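Local coordinates for protein manganese-dependent inorganic pyrophosphatase (Methanocaldococcus jannaschii, PDB 2EB0) that hydrolyses inorganic pyrophosphate to two phosphates as a manganese-dependent family II pyrophosphatase with two manganese ions per subunit, at residues F41-F46 with A137-S142; K130-D135 with K165-I170; K274-K279 with P299-A304. One frame throughout, in Å; residues are numbered along the deposited sequence.

Contact 1 (F41-F46 with A137-S142); sequences FVLRKF and AGLLLS
The aromatic ring of F46 lies with one face on the backbone of G138 and has CG of K45 over the rim of its opposite face. The contact is nearly antiparallel helix-helix packing in the DHH domain: the axes of 41-45 and 137-142 make an angle of 158° and approach to 9.8 Å. On the G138 side of the ring, CA of the glycine stands 3.5 Å from the centroid of the F46 ring and 16° off its normal, a CH-pi contact made possible by the absence of a side chain at that position; N of L139 lies over the rim of the same face. Around CE1 of F46 the surroundings become polar, with O of G138 at 3.4 Å and OG of S142 approaching obliquely. F46 reaches the glycine through a CG placed anti to its carbonyl carbon (chi1 -61°), from just after helical segment 41-45. An alanine here is likely to uncover the G138 backbone and open a gap between the two segments, with F179 of helix 176-188 losing a neighbour as well. One turn earlier V42 faces the same helix: its CG1 touches CD2 of L139 at 3.8 Å and presses on CB of S142 at 3.3 Å, closer than ordinary carbon contact. CD2 of L43 reaches the same L139 methyl, the two leucine side chains lying across one another, while L139 also packs on A16 and I19 of helix 12-25. No hydrogen bond joins the two segments; S142 turns its hydroxyl back into its own helix, where O of G138 accepts from OG of S142 at 2.6 Å and from N of S142 at 2.9 Å, the two donors arriving from opposite faces of the carbonyl plane.

Contact 2 (K130-D135 with K165-I170); sequences KELKPD and KKLAEI
L167 makes the first touch of helical segment 165-170 on 130-135: its CD2 methyl meets CD1 of L132 at 3.8 Å, the two leucine side chains running at a slant to one another. The L132 side chain is bent away from the usual staggered positions about CA-CB (chi1 -133°). One turn further on, I170 carries most of the remaining contact and uses both of its branches. The CG1 branch sends CD1 loosely toward CD1 of L132, at 4.4 Å, whereas CG2, anti to the backbone N, rests 3.5 Å from O of L132 and 3.9 Å from CA of P134. The backbone of I170 takes part too, its O lying 3.2 Å from CB of P134. Segment 130-135 belongs to the DHH domain, and in it P134 opens helix 134-148 directly after the N-cap residue K133, so a carbonyl near the C-terminal end of one helix abuts the first turn of another. There is no hydrogen bond across the contact, and its two leucines are buried while the proline at its margin is exposed. Within the loop, NZ of K133 turns back to OE2 of E131 in a salt bridge of 3.2 Å whose hydrogen bond is weak. The loop is also tied by L132 N to Y117 OH of helix 109-118 and by K130 to D26. L167 and I170 also pack on F118 of helix 109-118, and on L140 and A137 respectively of helix 134-148, so that segment 165-170 packs against both helices, with loop 130-133 reaching it through L132.

Contact 3 (K274-K279 with P299-A304); sequences KAFNVK and PPLERA
K274 stretches across to A304 with a fully extended side chain, and its methylene chain passes loosely by the alanine on the way to the bond made by its amine. From CB the chain leaves with CG anti to the backbone N (chi1 176°), and all later torsions stay close to trans, which carries the amine as far as the side chain can reach. CD comes first, 4.3 Å from CB of A304; CE follows at 4.1 Å from O of A304; NZ then donates a hydrogen bond of 3.2 Å to that same A304 O. NZ meets the carbonyl at a C=O...donor angle of 128°, tilted 18° from its plane. Because the chain ends at G307, this carbonyl can have no amide four residues on, and the lysine supplies a donor at the C-terminal end of helix 293-306. Both segments belong to the DHHA2 domain, where the contact joins the end of helix 269-275 to the C-terminal helix. Next to the lysine, A275 sets its CB against CD1 of L301 at 3.5 Å, a tight fit, and against CB of A304 at 3.8 Å. P300, L301 and A304 thus form one side of the helix, and the small alanine lets the backbones come close. F276 completes the apolar row: CE2 touches CG of P300 at 3.5 Å and CE1 lies 3.9 Å from CD1 of L301, both partner atoms lying obliquely to the ring, which also meets the ring of F272. L301 and E302 also pack on F208 of strand 204-208, while E302 and R303 touch T96 of the second subunit. On the proline itself, CB of P300 rests 3.5 Å from O of A275.

How the contacts relate
From the N terminus, the chain passes helix 37-45, runs through much of the parallel sheet and helix 109-118, and returns on helix 134-148, where contact 1 closes this long loop. Contact 2 opens just before that return, at the start of the same helix, and closes a much shorter loop on helix 158-171. The two therefore cross along the chain, share helix 134-148 and touch, O of F46 meeting CB of D135 and L141 packing on A168. Contact 3 follows in series and closes a short loop around strand 284-287 in the DHHA2 domain. Its centre lies about 36 Å from that of contact 1 and about 41 Å from that of contact 2, across the chain's centre.

Contact 1 (F41-F46 with A137-S142)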
loop_
_atom_site.group_PDB
_atom_site.type_symbol
_atom_site.label_atom_id
_atom_site.label_comp_id
_atom_site.label_asym_id
_atom_site.label_seq_id
_atom_site.Cartn_x
_atom_site.Cartn_y
_atom_site.Cartn_z
ATOM N N PHE B 41 -14.396 16.183 -23.001
ATOM C CA PHE B 41 -14.089 17.597 -23.139
ATOM C C PHE B 41 -12.583 17.833 -22.984
ATOM O O PHE B 41 -11.951 18.469 -23.832
ATOM C CB PHE B 41 -14.873 18.376 -22.076
ATOM C CG PHE B 41 -14.374 19.776 -21.840
ATOM C CD1 PHE B 41 -14.361 20.712 -22.868
ATOM C CD2 PHE B 41 -13.948 20.165 -20.571
ATOM C CE1 PHE B 41 -13.935 22.018 -22.640
ATOM C CE2 PHE B 41 -13.523 21.460 -20.330
ATOM C CZ PHE B 41 -13.514 22.394 -21.364
ATOM N N VAL B 42 -12.016 17.299 -21.908
ATOM C CA VAL B 42 -10.593 17.452 -21.624
ATOM C C VAL B 42 -9.700 16.829 -22.702
ATOM O O VAL B 42 -8.695 17.425 -23.102
ATOM C CB VAL B 42 -10.253 16.861 -20.219
ATOM C CG1 VAL B 42 -8.756 16.770 -20.017
ATOM C CG2 VAL B 42 -10.854 17.737 -19.142
ATOM N N LEU B 43 -10.067 15.644 -23.181
ATOM C CA LEU B 43 -9.284 14.978 -24.222
ATOM C C LEU B 43 -9.304 15.796 -25.508
ATOM O O LEU B 43 -8.257 16.083 -26.097
ATOM C CB LEU B 43 -9.843 13.587 -24.510
ATOM C CG LEU B 43 -9.807 12.580 -23.362
ATOM C CD1 LEU B 43 -10.336 11.255 -23.865
ATOM C CD2 LEU B 43 -8.386 12.437 -22.841
ATOM N N ARG B 44 -10.501 16.162 -25.948
ATOM C CA ARG B 44 -10.634 16.966 -27.153
ATOM C C ARG B 44 -9.828 18.264 -26.999
ATOM O O ARG B 44 -9.143 18.701 -27.918
ATOM C CB ARG B 44 -12.106 17.303 -27.406
ATOM C CG ARG B 44 -12.314 18.355 -28.492
ATOM C CD ARG B 44 -13.784 18.633 -28.768
ATOM N NE ARG B 44 -14.427 17.552 -29.508
ATOM C CZ ARG B 44 -15.140 16.579 -28.953
ATOM N NH1 ARG B 44 -15.313 16.540 -27.635
ATOM N NH2 ARG B 44 -15.687 15.642 -29.722
ATOM N N LYS B 45 -9.904 18.864 -25.819
ATOM C CA LYS B 45 -9.205 20.116 -25.572
ATOM C C LYS B 45 -7.710 20.050 -25.842
ATOM O O LYS B 45 -7.159 20.940 -26.479
ATOM C CB LYS B 45 -9.447 20.580 -24.135
ATOM C CG LYS B 45 -8.829 21.925 -23.806
ATOM C CD LYS B 45 -9.365 22.434 -22.479
ATOM C CE LYS B 45 -8.931 23.863 -22.202
ATOM N NZ LYS B 45 -7.520 23.949 -21.769
ATOM N N PHE B 46 -7.050 18.996 -25.373
ATOM C CA PHE B 46 -5.615 18.898 -25.578
ATOM C C PHE B 46 -5.180 18.025 -26.732
ATOM O O PHE B 46 -4.018 17.648 -26.818
ATOM C CB PHE B 46 -4.932 18.460 -24.281
ATOM C CG PHE B 46 -5.150 19.419 -23.159
ATOM C CD1 PHE B 46 -6.147 19.195 -22.220
ATOM C CD2 PHE B 46 -4.405 20.597 -23.083
ATOM C CE1 PHE B 46 -6.405 20.133 -21.215
ATOM C CE2 PHE B 46 -4.656 21.534 -22.087
ATOM C CZ PHE B 46 -5.658 21.303 -21.148
ATOM N N ALA B 137 0.592 17.640 -20.177
ATOM C CA ALA B 137 0.620 18.488 -18.987
ATOM C C ALA B 137 -0.810 18.993 -18.760
ATOM O O ALA B 137 -1.257 19.157 -17.621
ATOM C CB ALA B 137 1.566 19.661 -19.190
ATOM N N GLY B 138 -1.519 19.220 -19.863
ATOM C CA GLY B 138 -2.893 19.680 -19.789
ATOM C C GLY B 138 -3.809 18.634 -19.183
ATOM O O GLY B 138 -4.749 18.979 -18.470
ATOM N N LEU B 139 -3.556 17.356 -19.467
ATOM C CA LEU B 139 -4.391 16.287 -18.913
ATOM C C LEU B 139 -4.186 16.164 -17.414
ATOM O O LEU B 139 -5.143 15.995 -16.660
ATOM C CB LEU B 139 -4.073 14.928 -19.542
ATOM C CG LEU B 139 -4.288 14.658 -21.028
ATOM C CD1 LEU B 139 -4.164 13.154 -21.231
ATOM C CD2 LEU B 139 -5.655 15.146 -21.505
ATOM N N LEU B 140 -2.929 16.230 -16.986
ATOM C CA LEU B 140 -2.613 16.128 -15.572
ATOM C C LEU B 140 -3.283 17.278 -14.846
ATOM O O LEU B 140 -3.822 17.112 -13.747
ATOM C CB LEU B 140 -1.103 16.186 -15.347
ATOM C CG LEU B 140 -0.262 15.019 -15.864
ATOM C CD1 LEU B 140 1.199 15.238 -15.436
ATOM C CD2 LEU B 140 -0.798 13.701 -15.316
ATOM N N LEU B 141 -3.235 18.450 -15.474
ATOM C CA LEU B 141 -3.841 19.651 -14.924
ATOM C C LEU B 141 -5.333 19.425 -14.767
ATOM O O LEU B 141 -5.905 19.688 -13.716
ATOM C CB LEU B 141 -3.612 20.840 -15.855
ATOM C CG LEU B 141 -4.381 22.111 -15.475
ATOM C CD1 LEU B 141 -4.148 22.453 -14.013
ATOM C CD2 LEU B 141 -3.926 23.256 -16.376
ATOM N N SER B 142 -5.958 18.942 -15.832
ATOM C CA SER B 142 -7.393 18.683 -15.822
ATOM C C SER B 142 -7.745 17.662 -14.739
ATOM O O SER B 142 -8.740 17.811 -14.027
ATOM C CB SER B 142 -7.837 18.155 -17.187
ATOM O OG SER B 142 -7.379 19.007 -18.218
#

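Contact 2 (K130-D135 with K165-I170)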
loop_
_atom_site.group_PDB
_atom_site.type_symbol
_atom_site.label_atom_id
_atom_site.label_comp_id
_atom_site.label_asym_id
_atom_site.label_seq_id
_atom_site.Cartn_x
_atom_site.Cartn_y
_atom_site.Cartn_z
ATOM N N LYS B 130 11.263 11.014 -19.977
ATOM C CA LYS B 130 10.781 11.695 -21.175
ATOM C C LYS B 130 10.303 13.098 -20.796
ATOM O O LYS B 130 10.159 13.409 -19.614
ATOM C CB LYS B 130 9.658 10.863 -21.796
ATOM C CG LYS B 130 10.096 9.423 -22.048
ATOM C CD LYS B 130 8.963 8.495 -22.425
ATOM C CE LYS B 130 8.603 8.603 -23.887
ATOM N NZ LYS B 130 7.565 7.597 -24.248
ATOM N N GLU B 131 10.077 13.957 -21.782
ATOM C CA GLU B 131 9.630 15.306 -21.474
ATOM C C GLU B 131 8.112 15.430 -21.459
ATOM O O GLU B 131 7.422 14.886 -22.316
ATOM C CB GLU B 131 10.205 16.310 -22.473
ATOM C CG GLU B 131 9.697 17.726 -22.247
ATOM C CD GLU B 131 10.206 18.720 -23.270
ATOM O OE1 GLU B 131 9.791 19.895 -23.202
ATOM O OE2 GLU B 131 11.017 18.338 -24.139
ATOM N N LEU B 132 7.600 16.166 -20.484
ATOM C CA LEU B 132 6.161 16.372 -20.368
ATOM C C LEU B 132 5.720 17.464 -21.330
ATOM O O LEU B 132 5.933 18.646 -21.075
ATOM C CB LEU B 132 5.788 16.802 -18.948
ATOM C CG LEU B 132 4.623 16.112 -18.242
ATOM C CD1 LEU B 132 3.982 17.128 -17.294
ATOM C CD2 LEU B 132 3.600 15.600 -19.239
ATOM N N LYS B 133 5.101 17.071 -22.432
ATOM C CA LYS B 133 4.630 18.034 -23.410
ATOM C C LYS B 133 3.394 18.762 -22.888
ATOM O O LYS B 133 2.731 18.296 -21.961
ATOM C CB LYS B 133 4.315 17.327 -24.735
ATOM C CG LYS B 133 5.554 16.773 -25.430
ATOM C CD LYS B 133 6.568 17.885 -25.645
ATOM C CE LYS B 133 7.907 17.360 -26.126
ATOM N NZ LYS B 133 8.834 18.483 -26.447
ATOM N N PRO B 134 3.070 19.918 -23.482
ATOM C CA PRO B 134 1.910 20.710 -23.073
ATOM C C PRO B 134 0.590 19.943 -23.050
ATOM O O PRO B 134 -0.207 20.108 -22.120
ATOM C CB PRO B 134 1.900 21.855 -24.080
ATOM C CG PRO B 134 2.555 21.264 -25.264
ATOM C CD PRO B 134 3.709 20.517 -24.660
ATOM N N ASP B 135 0.353 19.110 -24.059
ATOM C CA ASP B 135 -0.890 18.344 -24.097
ATOM C C ASP B 135 -1.038 17.413 -22.897
ATOM O O ASP B 135 -2.067 17.441 -22.221
ATOM C CB ASP B 135 -1.025 17.552 -25.406
ATOM C CG ASP B 135 0.164 16.649 -25.689
ATOM O OD1 ASP B 135 0.097 15.926 -26.708
ATOM O OD2 ASP B 135 1.156 16.656 -24.916
ATOM N N LYS B 165 -0.334 24.742 -10.784
ATOM C CA LYS B 165 0.282 25.946 -11.329
ATOM C C LYS B 165 1.404 25.647 -12.316
ATOM O O LYS B 165 1.490 26.267 -13.366
ATOM C CB LYS B 165 0.820 26.833 -10.204
ATOM C CG LYS B 165 -0.262 27.505 -9.368
ATOM C CD LYS B 165 0.341 28.471 -8.357
ATOM C CE LYS B 165 -0.723 29.088 -7.460
ATOM N NZ LYS B 165 -1.363 28.075 -6.573
ATOM N N LYS B 166 2.274 24.711 -11.971
ATOM C CA LYS B 166 3.388 24.354 -12.838
ATOM C C LYS B 166 2.923 23.666 -14.116
ATOM O O LYS B 166 3.518 23.855 -15.178
ATOM C CB LYS B 166 4.360 23.453 -12.085
ATOM C CG LYS B 166 5.134 24.168 -10.996
ATOM C CD LYS B 166 5.857 23.182 -10.092
ATOM C CE LYS B 166 7.293 23.612 -9.837
ATOM N NZ LYS B 166 8.128 23.534 -11.078
ATOM N N LEU B 167 1.867 22.865 -14.013
ATOM C CA LEU B 167 1.329 22.162 -15.177
ATOM C C LEU B 167 0.650 23.154 -16.119
ATOM O O LEU B 167 0.784 23.046 -17.335
ATOM C CB LEU B 167 0.337 21.078 -14.735
ATOM C CG LEU B 167 0.988 19.946 -13.938
ATOM C CD1 LEU B 167 -0.086 19.068 -13.317
ATOM C CD2 LEU B 167 1.913 19.131 -14.856
ATOM N N ALA B 168 -0.070 24.117 -15.545
ATOM C CA ALA B 168 -0.752 25.152 -16.321
ATOM C C ALA B 168 0.278 25.916 -17.147
ATOM O O ALA B 168 0.019 26.308 -18.289
ATOM C CB ALA B 168 -1.487 26.120 -15.386
ATOM N N GLU B 169 1.451 26.118 -16.556
ATOM C CA GLU B 169 2.541 26.826 -17.221
ATOM C C GLU B 169 2.992 26.082 -18.473
ATOM O O GLU B 169 3.220 26.692 -19.518
ATOM C CB GLU B 169 3.727 26.980 -16.263
ATOM C CG GLU B 169 4.972 27.576 -16.897
ATOM C CD GLU B 169 6.139 27.673 -15.926
ATOM O OE1 GLU B 169 7.243 28.068 -16.360
ATOM O OE2 GLU B 169 5.958 27.358 -14.730
ATOM N N ILE B 170 3.118 24.763 -18.360
ATOM C CA ILE B 170 3.548 23.940 -19.484
ATOM C C ILE B 170 2.447 23.798 -20.530
ATOM O O ILE B 170 2.715 23.868 -21.732
ATOM C CB ILE B 170 3.956 22.521 -19.021
ATOM C CG1 ILE B 170 5.070 22.612 -17.975
ATOM C CG2 ILE B 170 4.410 21.692 -20.216
ATOM C CD1 ILE B 170 5.444 21.278 -17.377
#

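Contact 3 (K274-K279 with P299-A304)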
loop_
_atom_site.group_PDB
_atom_site.type_symbol
_atom_site.label_atom_id
_atom_site.label_comp_id
_atom_site.label_asym_id
_atom_site.label_seq_id
_atom_site.Cartn_x
_atom_site.Cartn_y
_atom_site.Cartn_z
ATOM N N LYS B 274 -24.938 4.844 11.997
ATOM C CA LYS B 274 -23.886 4.596 12.973
ATOM C C LYS B 274 -22.610 5.258 12.456
ATOM O O LYS B 274 -21.896 5.943 13.188
ATOM C CB LYS B 274 -23.659 3.091 13.140
ATOM C CG LYS B 274 -22.505 2.743 14.069
ATOM C CD LYS B 274 -22.159 1.262 14.016
ATOM C CE LYS B 274 -20.873 0.974 14.776
ATOM N NZ LYS B 274 -20.342 -0.401 14.523
ATOM N N ALA B 275 -22.343 5.055 11.173
ATOM C CA ALA B 275 -21.160 5.609 10.539
ATOM C C ALA B 275 -21.093 7.136 10.627
ATOM O O ALA B 275 -20.014 7.696 10.812
ATOM C CB ALA B 275 -21.110 5.161 9.068
ATOM N N PHE B 276 -22.238 7.807 10.521
ATOM C CA PHE B 276 -22.241 9.266 10.542
ATOM C C PHE B 276 -22.883 9.981 11.722
ATOM O O PHE B 276 -23.260 11.150 11.607
ATOM C CB PHE B 276 -22.841 9.792 9.234
ATOM C CG PHE B 276 -22.090 9.345 8.017
ATOM C CD1 PHE B 276 -22.384 8.126 7.410
ATOM C CD2 PHE B 276 -21.023 10.099 7.530
ATOM C CE1 PHE B 276 -21.623 7.659 6.340
ATOM C CE2 PHE B 276 -20.255 9.644 6.459
ATOM C CZ PHE B 276 -20.552 8.421 5.863
ATOM N N ASN B 277 -22.994 9.295 12.854
ATOM C CA ASN B 277 -23.570 9.894 14.050
ATOM C C ASN B 277 -24.800 10.718 13.713
ATOM O O ASN B 277 -24.945 11.840 14.194
ATOM C CB ASN B 277 -22.549 10.803 14.741
ATOM C CG ASN B 277 -21.322 10.056 15.219
ATOM O OD1 ASN B 277 -20.546 9.532 14.424
ATOM N ND2 ASN B 277 -21.138 10.008 16.532
ATOM N N VAL B 278 -25.685 10.169 12.888
ATOM C CA VAL B 278 -26.895 10.890 12.512
ATOM C C VAL B 278 -28.013 9.952 12.060
ATOM O O VAL B 278 -27.788 9.044 11.257
ATOM C CB VAL B 278 -26.596 11.921 11.382
ATOM C CG1 VAL B 278 -26.086 11.214 10.141
ATOM C CG2 VAL B 278 -27.843 12.730 11.064
ATOM N N LYS B 279 -29.216 10.168 12.589
ATOM C CA LYS B 279 -30.367 9.348 12.220
ATOM C C LYS B 279 -30.963 9.918 10.936
ATOM O O LYS B 279 -31.071 11.136 10.783
ATOM C CB LYS B 279 -31.424 9.363 13.325
ATOM C CG LYS B 279 -32.414 8.210 13.225
ATOM C CD LYS B 279 -33.709 8.491 13.976
ATOM C CE LYS B 279 -34.536 9.556 13.265
ATOM N NZ LYS B 279 -35.850 9.786 13.927
ATOM N N PRO B 299 -14.167 6.236 4.849
ATOM C CA PRO B 299 -13.555 5.996 6.160
ATOM C C PRO B 299 -14.497 5.675 7.318
ATOM O O PRO B 299 -14.327 4.656 7.987
ATOM C CB PRO B 299 -12.740 7.270 6.399
ATOM C CG PRO B 299 -12.368 7.683 5.008
ATOM C CD PRO B 299 -13.666 7.487 4.262
ATOM N N PRO B 300 -15.496 6.538 7.581
ATOM C CA PRO B 300 -16.427 6.278 8.685
ATOM C C PRO B 300 -17.341 5.091 8.420
ATOM O O PRO B 300 -17.739 4.383 9.344
ATOM C CB PRO B 300 -17.202 7.587 8.793
ATOM C CG PRO B 300 -17.282 8.020 7.374
ATOM C CD PRO B 300 -15.867 7.775 6.873
ATOM N N LEU B 301 -17.659 4.879 7.149
ATOM C CA LEU B 301 -18.531 3.788 6.752
ATOM C C LEU B 301 -17.818 2.432 6.852
ATOM O O LEU B 301 -18.362 1.483 7.427
ATOM C CB LEU B 301 -19.040 4.033 5.334
ATOM C CG LEU B 301 -20.359 3.378 4.931
ATOM C CD1 LEU B 301 -21.491 3.837 5.869
ATOM C CD2 LEU B 301 -20.677 3.774 3.479
ATOM N N GLU B 302 -16.608 2.324 6.306
ATOM C CA GLU B 302 -15.906 1.046 6.410
ATOM C C GLU B 302 -15.485 0.779 7.849
ATOM O O GLU B 302 -15.356 -0.371 8.254
ATOM C CB GLU B 302 -14.673 0.990 5.511
ATOM C CG GLU B 302 -13.832 -0.253 5.768
ATOM C CD GLU B 302 -12.716 -0.441 4.761
ATOM O OE1 GLU B 302 -12.051 0.559 4.412
ATOM O OE2 GLU B 302 -12.500 -1.597 4.328
ATOM N N ARG B 303 -15.258 1.837 8.619
ATOM C CA ARG B 303 -14.876 1.655 10.008
ATOM C C ARG B 303 -16.073 1.134 10.778
ATOM O O ARG B 303 -15.930 0.289 11.657
ATOM C CB ARG B 303 -14.380 2.962 10.629
ATOM C CG ARG B 303 -12.886 3.187 10.460
ATOM C CD ARG B 303 -12.361 4.160 11.503
ATOM N NE ARG B 303 -12.937 5.490 11.341
ATOM C CZ ARG B 303 -12.586 6.343 10.383
ATOM N NH1 ARG B 303 -11.652 6.004 9.500
ATOM N NH2 ARG B 303 -13.173 7.532 10.303
ATOM N N ALA B 304 -17.258 1.633 10.442
ATOM C CA ALA B 304 -18.476 1.184 11.105
ATOM C C ALA B 304 -18.705 -0.299 10.812
ATOM O O ALA B 304 -18.991 -1.079 11.714
ATOM C CB ALA B 304 -19.674 2.000 10.626
#